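PDB 3ISP: HTH-type transcriptional regulator LysG from Mycobacterium tuberculosis, which probably activates expression of the exporter LysE and represses its own gene, binding DNA as a homodimer of the LysR family. Local coordinates for residues Met106-Ser111 with Glu242-Ser247; Glu162-Pro167 with His261-Leu266; Ala230-Leu235 with Leu249-Phe254. All coordinates share one frame; numbering follows the deposited sequence.

Contact 1 of 3, residues Met106-Ser111 with Glu242-Ser247; sequences MATWFS and EKLAAS
Thr108 and Lys243 are set against each other by their first torsions. In Thr108, chi1 of 58° puts OG1 between the backbone N and the carbonyl carbon, where it hydrogen-bonds to Asp104 O in helix 103-107, while CG2, anti to the carbonyl carbon, becomes the branch offered to helix 242-251. Lys243 carries CG anti to its backbone N (chi1 -166°) and stays extended as far as CE, bending only at the last torsion. The two side chains run past each other in opposite senses, and the lysine lays its methylenes alongside the threonine: Lys243 CD is 3.4 Å from Thr108 CB, and Lys243 CB lies 3.7 Å from Thr108 CG2. That methyl also faces the fork of Leu244, which crosses it at nearly a right angle, with CD1 at 3.4 Å and CD2 at 3.8 Å from Thr108 CG2. No hydrogen bond crosses between the segments. This is consistent with a meeting of the two subdomains of a LysR effector-binding domain, since helix 103-107 follows the first strand of one and helix 242-251 belongs to the other. Beside the threonine, Ala107 CB touches Leu244 CD2 at 4.0 Å, and Glu225 of the second subunit packs on the same alanine. The Trp109 indole leads away from the lysine, against Leu160 and against Val285 and Ala288 of helix 276-288.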
# COMPACT_ATOMS: atom_id res chain seq x y z
N MET A 106 18.32 14.83 13.51
CA MET A 106 19.20 15.59 12.64
C MET A 106 19.17 17.07 12.99
O MET A 106 20.17 17.77 12.88
CB MET A 106 18.86 15.37 11.16
CG MET A 106 19.65 16.27 10.19
SD MET A 106 21.44 16.03 10.20
CE MET A 106 21.53 14.40 9.57
N ALA A 107 18.02 17.55 13.43
CA ALA A 107 17.89 18.97 13.73
C ALA A 107 18.48 19.32 15.09
O ALA A 107 18.77 20.48 15.37
CB ALA A 107 16.43 19.40 13.66
N THR A 108 18.63 18.32 15.95
CA THR A 108 19.13 18.60 17.28
C THR A 108 20.54 18.06 17.46
O THR A 108 21.51 18.67 17.00
CB THR A 108 18.19 18.06 18.36
OG1 THR A 108 18.02 16.66 18.19
CG2 THR A 108 16.84 18.73 18.24
N TRP A 109 20.67 16.91 18.09
CA TRP A 109 21.98 16.42 18.49
C TRP A 109 22.86 15.87 17.38
O TRP A 109 24.07 16.09 17.41
CB TRP A 109 21.83 15.41 19.61
CG TRP A 109 21.09 14.19 19.22
CD1 TRP A 109 19.74 13.97 19.30
CD2 TRP A 109 21.66 12.98 18.70
NE1 TRP A 109 19.44 12.70 18.84
CE2 TRP A 109 20.61 12.07 18.48
CE3 TRP A 109 22.97 12.58 18.41
CZ2 TRP A 109 20.82 10.80 17.98
CZ3 TRP A 109 23.18 11.33 17.92
CH2 TRP A 109 22.10 10.44 17.71
N PHE A 110 22.28 15.18 16.39
CA PHE A 110 23.09 14.43 15.42
C PHE A 110 24.10 15.28 14.66
O PHE A 110 25.16 14.81 14.28
CB PHE A 110 22.20 13.68 14.43
CG PHE A 110 22.94 12.61 13.65
CD1 PHE A 110 22.93 11.30 14.06
CD2 PHE A 110 23.63 12.93 12.49
CE1 PHE A 110 23.60 10.33 13.34
CE2 PHE A 110 24.29 11.96 11.77
CZ PHE A 110 24.28 10.67 12.19
N SER A 111 23.75 16.54 14.43
CA SER A 111 24.64 17.47 13.77
C SER A 111 26.10 17.30 14.16
O SER A 111 27.00 17.45 13.34
CB SER A 111 24.20 18.89 14.10
OG SER A 111 25.20 19.81 13.73
N GLU A 242 12.79 18.99 22.89
CA GLU A 242 13.12 20.07 23.80
C GLU A 242 14.29 20.92 23.35
O GLU A 242 14.25 22.13 23.50
CB GLU A 242 13.36 19.57 25.22
CG GLU A 242 13.71 20.67 26.18
CD GLU A 242 14.18 20.15 27.51
OE1 GLU A 242 13.45 19.34 28.11
OE2 GLU A 242 15.28 20.56 27.95
N LYS A 243 15.34 20.31 22.79
CA LYS A 243 16.48 21.11 22.33
C LYS A 243 16.01 22.26 21.43
O LYS A 243 16.58 23.35 21.44
CB LYS A 243 17.50 20.25 21.58
CG LYS A 243 18.85 20.95 21.37
CD LYS A 243 19.81 20.12 20.53
CE LYS A 243 21.23 20.68 20.56
NZ LYS A 243 21.33 22.10 20.09
N LEU A 244 14.95 21.99 20.66
CA LEU A 244 14.40 22.93 19.68
C LEU A 244 13.43 23.95 20.27
O LEU A 244 13.27 25.05 19.73
CB LEU A 244 13.69 22.14 18.57
CG LEU A 244 14.41 21.89 17.25
CD1 LEU A 244 15.91 21.94 17.43
CD2 LEU A 244 13.95 20.58 16.62
N ALA A 245 12.77 23.59 21.37
CA ALA A 245 11.83 24.48 22.05
C ALA A 245 12.57 25.38 23.02
O ALA A 245 12.08 26.44 23.38
CB ALA A 245 10.78 23.67 22.79
N ALA A 246 13.75 24.94 23.43
CA ALA A 246 14.54 25.65 24.43
C ALA A 246 14.65 27.11 24.07
O ALA A 246 14.49 27.98 24.92
CB ALA A 246 15.92 25.03 24.55
N SER A 247 14.91 27.38 22.80
CA SER A 247 15.10 28.76 22.35
C SER A 247 13.80 29.59 22.33
O SER A 247 13.77 30.67 22.91
CB SER A 247 15.82 28.79 20.99
OG SER A 247 16.52 30.01 20.81

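Contact 2 of 3, residues Glu162-Pro167 with His261-Leu266; sequences EMRYLP and HLDVPL
Arg164 is held by Asp263 of the partner strand and by His261, just before its paired part. Its NE donates to Asp263 OD1 at 2.9 Å with an N-H...O angle of 148°, meeting the oxygen on its syn side though somewhat out of the carboxylate plane; NH2 adds weak bonds to both carboxylate oxygens. The guanidinium lies flat on the His261 ring, with centres 3.8 Å apart and planes at 13°, and Arg164 CD makes a CH-pi contact over the same ring, 3.7 Å from its centroid. A bend at chi3 (-57°) turns the arginine's end over the imidazole, so that its NE side meets the carboxylate while one face rests on the ring. Glu162 projects from this same sheet face, its CG against Pro265 CA at 3.6 Å. On the other face, that of Met163, Tyr165, Leu262 and Val264, the tyrosine ring rests obliquely on Val264 CG2, and its hydroxyl is bound by Asp104. Antiparallel backbone pairing fixes these positions: Met163 N reaches Val264 O at 2.9 Å and Val264 N returns to Met163 O at 3.0 Å, while Tyr165 N donates to Leu262 O at 2.7 Å. Further out, helix 201-210 covers Leu262, and strand 238-241 packs against Tyr165. Such a pair of long antiparallel strands matches the crossover connections that join the two subdomains of LysR effector-binding domains, which are built like periplasmic binding proteins.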
# COMPACT_ATOMS: atom_id res chain seq x y z
N GLU A 162 17.14 8.93 25.76
CA GLU A 162 15.81 9.32 25.32
C GLU A 162 15.74 10.81 24.95
O GLU A 162 16.45 11.63 25.54
CB GLU A 162 14.78 8.99 26.39
CG GLU A 162 14.80 7.55 26.82
CD GLU A 162 13.81 7.26 27.92
OE1 GLU A 162 13.31 8.23 28.55
OE2 GLU A 162 13.54 6.05 28.16
N MET A 163 14.92 11.12 23.96
CA MET A 163 14.67 12.51 23.53
C MET A 163 13.37 12.96 24.19
O MET A 163 12.39 12.24 24.17
CB MET A 163 14.57 12.59 22.00
CG MET A 163 14.11 13.93 21.42
SD MET A 163 14.43 14.11 19.64
CE MET A 163 13.90 12.52 19.08
N ARG A 164 13.37 14.14 24.81
CA ARG A 164 12.13 14.63 25.41
C ARG A 164 11.34 15.54 24.47
O ARG A 164 11.91 16.40 23.80
CB ARG A 164 12.38 15.35 26.73
CG ARG A 164 11.10 15.90 27.32
CD ARG A 164 11.20 16.12 28.82
NE ARG A 164 11.55 14.90 29.52
CZ ARG A 164 12.18 14.86 30.69
NH1 ARG A 164 12.52 15.99 31.28
NH2 ARG A 164 12.47 13.70 31.25
N TYR A 165 10.03 15.35 24.44
CA TYR A 165 9.14 16.15 23.61
C TYR A 165 8.17 16.99 24.44
O TYR A 165 7.37 16.44 25.20
CB TYR A 165 8.34 15.24 22.67
CG TYR A 165 9.14 14.71 21.50
CD1 TYR A 165 9.18 15.40 20.30
CD2 TYR A 165 9.83 13.52 21.60
CE1 TYR A 165 9.89 14.93 19.24
CE2 TYR A 165 10.56 13.04 20.53
CZ TYR A 165 10.59 13.75 19.35
OH TYR A 165 11.31 13.28 18.28
N LEU A 166 8.23 18.31 24.28
CA LEU A 166 7.34 19.25 24.98
C LEU A 166 6.19 19.66 24.08
O LEU A 166 6.42 20.01 22.93
CB LEU A 166 8.11 20.50 25.39
CG LEU A 166 9.40 20.16 26.13
CD1 LEU A 166 10.22 21.38 26.49
CD2 LEU A 166 9.03 19.38 27.38
N PRO A 167 4.96 19.62 24.60
CA PRO A 167 3.79 20.08 23.83
C PRO A 167 3.75 21.60 23.83
O PRO A 167 3.54 22.19 24.89
CB PRO A 167 2.60 19.56 24.64
CG PRO A 167 3.19 18.85 25.84
CD PRO A 167 4.61 19.30 25.98
N HIS A 261 4.97 15.72 29.38
CA HIS A 261 5.93 15.54 28.29
C HIS A 261 6.01 14.09 27.79
O HIS A 261 5.36 13.19 28.34
CB HIS A 261 7.31 16.06 28.68
CG HIS A 261 7.88 15.42 29.91
ND1 HIS A 261 8.17 14.08 29.99
CD2 HIS A 261 8.25 15.95 31.10
CE1 HIS A 261 8.66 13.80 31.18
NE2 HIS A 261 8.73 14.92 31.87
N LEU A 262 6.80 13.87 26.75
CA LEU A 262 7.02 12.52 26.25
C LEU A 262 8.50 12.22 26.17
O LEU A 262 9.26 13.00 25.59
CB LEU A 262 6.40 12.31 24.87
CG LEU A 262 4.98 11.79 24.80
CD1 LEU A 262 4.77 11.09 23.48
CD2 LEU A 262 4.71 10.84 25.95
N ASP A 263 8.90 11.10 26.75
CA ASP A 263 10.25 10.61 26.54
C ASP A 263 10.18 9.49 25.52
O ASP A 263 9.36 8.57 25.62
CB ASP A 263 10.88 10.13 27.85
CG ASP A 263 11.10 11.26 28.83
OD1 ASP A 263 11.87 12.19 28.52
OD2 ASP A 263 10.52 11.21 29.94
N VAL A 264 11.03 9.60 24.51
CA VAL A 264 11.09 8.61 23.45
C VAL A 264 12.50 8.05 23.42
O VAL A 264 13.44 8.78 23.12
CB VAL A 264 10.74 9.22 22.08
CG1 VAL A 264 10.30 8.15 21.10
CG2 VAL A 264 9.64 10.25 22.25
N PRO A 265 12.65 6.78 23.77
CA PRO A 265 13.97 6.14 23.66
C PRO A 265 14.43 6.14 22.22
O PRO A 265 13.67 5.78 21.32
CB PRO A 265 13.68 4.70 24.09
CG PRO A 265 12.47 4.77 24.92
CD PRO A 265 11.65 5.87 24.35
N LEU A 266 15.67 6.57 21.99
CA LEU A 266 16.33 6.37 20.71
C LEU A 266 17.33 5.20 20.79
O LEU A 266 17.76 4.81 21.89
CB LEU A 266 17.05 7.63 20.30
CG LEU A 266 16.15 8.82 19.97
CD1 LEU A 266 17.00 10.04 19.67
CD2 LEU A 266 15.23 8.51 18.82

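Contact 3 of 3, residues Ala230-Leu235 with Leu249-Phe254; sequences AARAGL and LADGSF
Ala231, whose methyl meets the ring of Phe254, gives its carbonyl oxygen to Gly234 N at 3.0 Å, Ala231 O being the acceptor. Together with the bond from Leu235 N to Ala230 O, 3.1 Å long, this forms a Schellman motif that ends helix 224-232, with Gly234 at positive phi (50°) as the C-prime residue. The capped helix end packs on the turn that follows helix 242-251, within what is probably the second subdomain of the LysR effector-binding domain. Phe254 carries the apolar part of this junction. Its CG lies anti to the carbonyl carbon (chi1 -82°), and the ring reaches the last turn of the helix, where CZ comes to 3.6 Å from Ala231 CB in an oblique approach. The backbone of the helix meets the rim of the ring: Arg232 N lies near the ring plane, 3.7 Å from Phe254 CE1. Elsewhere the same ring makes an edge-to-face contact with Phe240 of strand 238-241, and Pro248 also packs on it, so Phe254 ties the helix end to the neighbouring strand and helix. Beyond the ring the junction becomes polar. Arg232, extended from CG to NE, crosses Phe254 at about a right angle; its guanidinium is too distant for more than a weak cation-pi attraction. Asp251 OD2 lies at the guanidinium edge, and the two planes are turned 67° apart, an arrangement that amounts to a long salt bridge and probably a modest electrostatic gain. Just past the helix end, Ala233 and Leu235 pack against Asp115 and Gly118 of the second subunit. Nearer the aromatic ring, the aliphatic stem of the arginine brings Arg232 CG to 3.9 Å from Phe254 CE1.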
# COMPACT_ATOMS: atom_id res chain seq x y z
N ALA A 230 4.88 26.61 11.24
CA ALA A 230 3.51 26.33 11.63
C ALA A 230 3.26 26.73 13.09
O ALA A 230 2.34 27.49 13.38
CB ALA A 230 3.18 24.87 11.42
N ALA A 231 4.09 26.22 13.99
CA ALA A 231 3.90 26.48 15.41
C ALA A 231 4.15 27.95 15.70
O ALA A 231 3.36 28.59 16.38
CB ALA A 231 4.80 25.62 16.26
N ARG A 232 5.24 28.49 15.18
CA ARG A 232 5.56 29.89 15.39
C ARG A 232 4.44 30.80 14.86
O ARG A 232 4.17 31.85 15.43
CB ARG A 232 6.90 30.25 14.76
CG ARG A 232 8.09 29.99 15.66
CD ARG A 232 9.38 30.42 14.97
NE ARG A 232 10.57 30.10 15.76
CZ ARG A 232 11.00 30.82 16.80
NH1 ARG A 232 10.34 31.90 17.19
NH2 ARG A 232 12.10 30.44 17.46
N ALA A 233 3.79 30.37 13.79
CA ALA A 233 2.68 31.08 13.17
C ALA A 233 1.30 30.72 13.76
O ALA A 233 0.28 30.80 13.08
CB ALA A 233 2.69 30.85 11.68
N GLY A 234 1.28 30.31 15.02
CA GLY A 234 0.04 30.00 15.70
C GLY A 234 -0.98 29.09 15.04
O GLY A 234 -2.14 29.07 15.44
N LEU A 235 -0.56 28.30 14.06
CA LEU A 235 -1.47 27.34 13.43
C LEU A 235 -2.03 26.30 14.40
O LEU A 235 -3.19 25.88 14.28
CB LEU A 235 -0.79 26.63 12.27
CG LEU A 235 -1.07 27.19 10.88
CD1 LEU A 235 -0.48 26.29 9.80
CD2 LEU A 235 -2.58 27.34 10.70
N LEU A 249 11.25 29.10 23.99
CA LEU A 249 10.75 29.23 25.35
C LEU A 249 11.40 30.45 26.03
O LEU A 249 10.81 31.07 26.92
CB LEU A 249 10.98 27.94 26.14
CG LEU A 249 9.85 26.90 26.24
CD1 LEU A 249 8.63 27.25 25.41
CD2 LEU A 249 10.36 25.49 25.90
N ALA A 250 12.62 30.78 25.62
CA ALA A 250 13.31 31.94 26.16
C ALA A 250 12.75 33.21 25.51
O ALA A 250 12.20 34.06 26.19
CB ALA A 250 14.82 31.82 25.92
N ASP A 251 12.92 33.31 24.19
CA ASP A 251 12.21 34.27 23.33
C ASP A 251 10.84 34.74 23.81
O ASP A 251 10.45 35.86 23.56
CB ASP A 251 11.98 33.64 21.96
CG ASP A 251 13.09 33.92 20.99
OD1 ASP A 251 14.05 34.61 21.38
OD2 ASP A 251 13.01 33.45 19.84
N GLY A 252 10.10 33.84 24.44
CA GLY A 252 8.69 34.08 24.66
C GLY A 252 7.91 33.60 23.46
O GLY A 252 6.69 33.44 23.53
N SER A 253 8.61 33.33 22.37
CA SER A 253 7.98 32.88 21.12
C SER A 253 7.10 31.62 21.27
O SER A 253 6.08 31.51 20.59
CB SER A 253 9.04 32.65 20.04
OG SER A 253 10.04 33.64 20.09
N PHE A 254 7.52 30.67 22.11
CA PHE A 254 6.71 29.50 22.43
C PHE A 254 6.31 29.49 23.89
O PHE A 254 7.04 30.01 24.73
CB PHE A 254 7.49 28.21 22.19
CG PHE A 254 7.52 27.76 20.77
CD1 PHE A 254 6.57 28.19 19.86
CD2 PHE A 254 8.47 26.85 20.35
CE1 PHE A 254 6.60 27.77 18.55
CE2 PHE A 254 8.51 26.42 19.04
CZ PHE A 254 7.58 26.88 18.14

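How the contacts relate
From the N terminus the chain first passes 106-111, then 162-167 on strand 155-169, and then 230-235 at the end of helix 224-232. Helix 242-251 closes contact 1 at its start and contact 3 at its end, before strand 255-271 returns to complete contact 2. Contact 1 therefore crosses both others, whereas contact 3 falls wholly within the chain between the two strands of contact 2. Glu242 N is probably hydrogen-bonded to Arg164 O at 2.9 Å, joining the start of the helix to the strand pair, and Leu166 touches Leu249. Helix 242-251 and the turn after it thus link helix 103-107, the strand pair and helix 224-232.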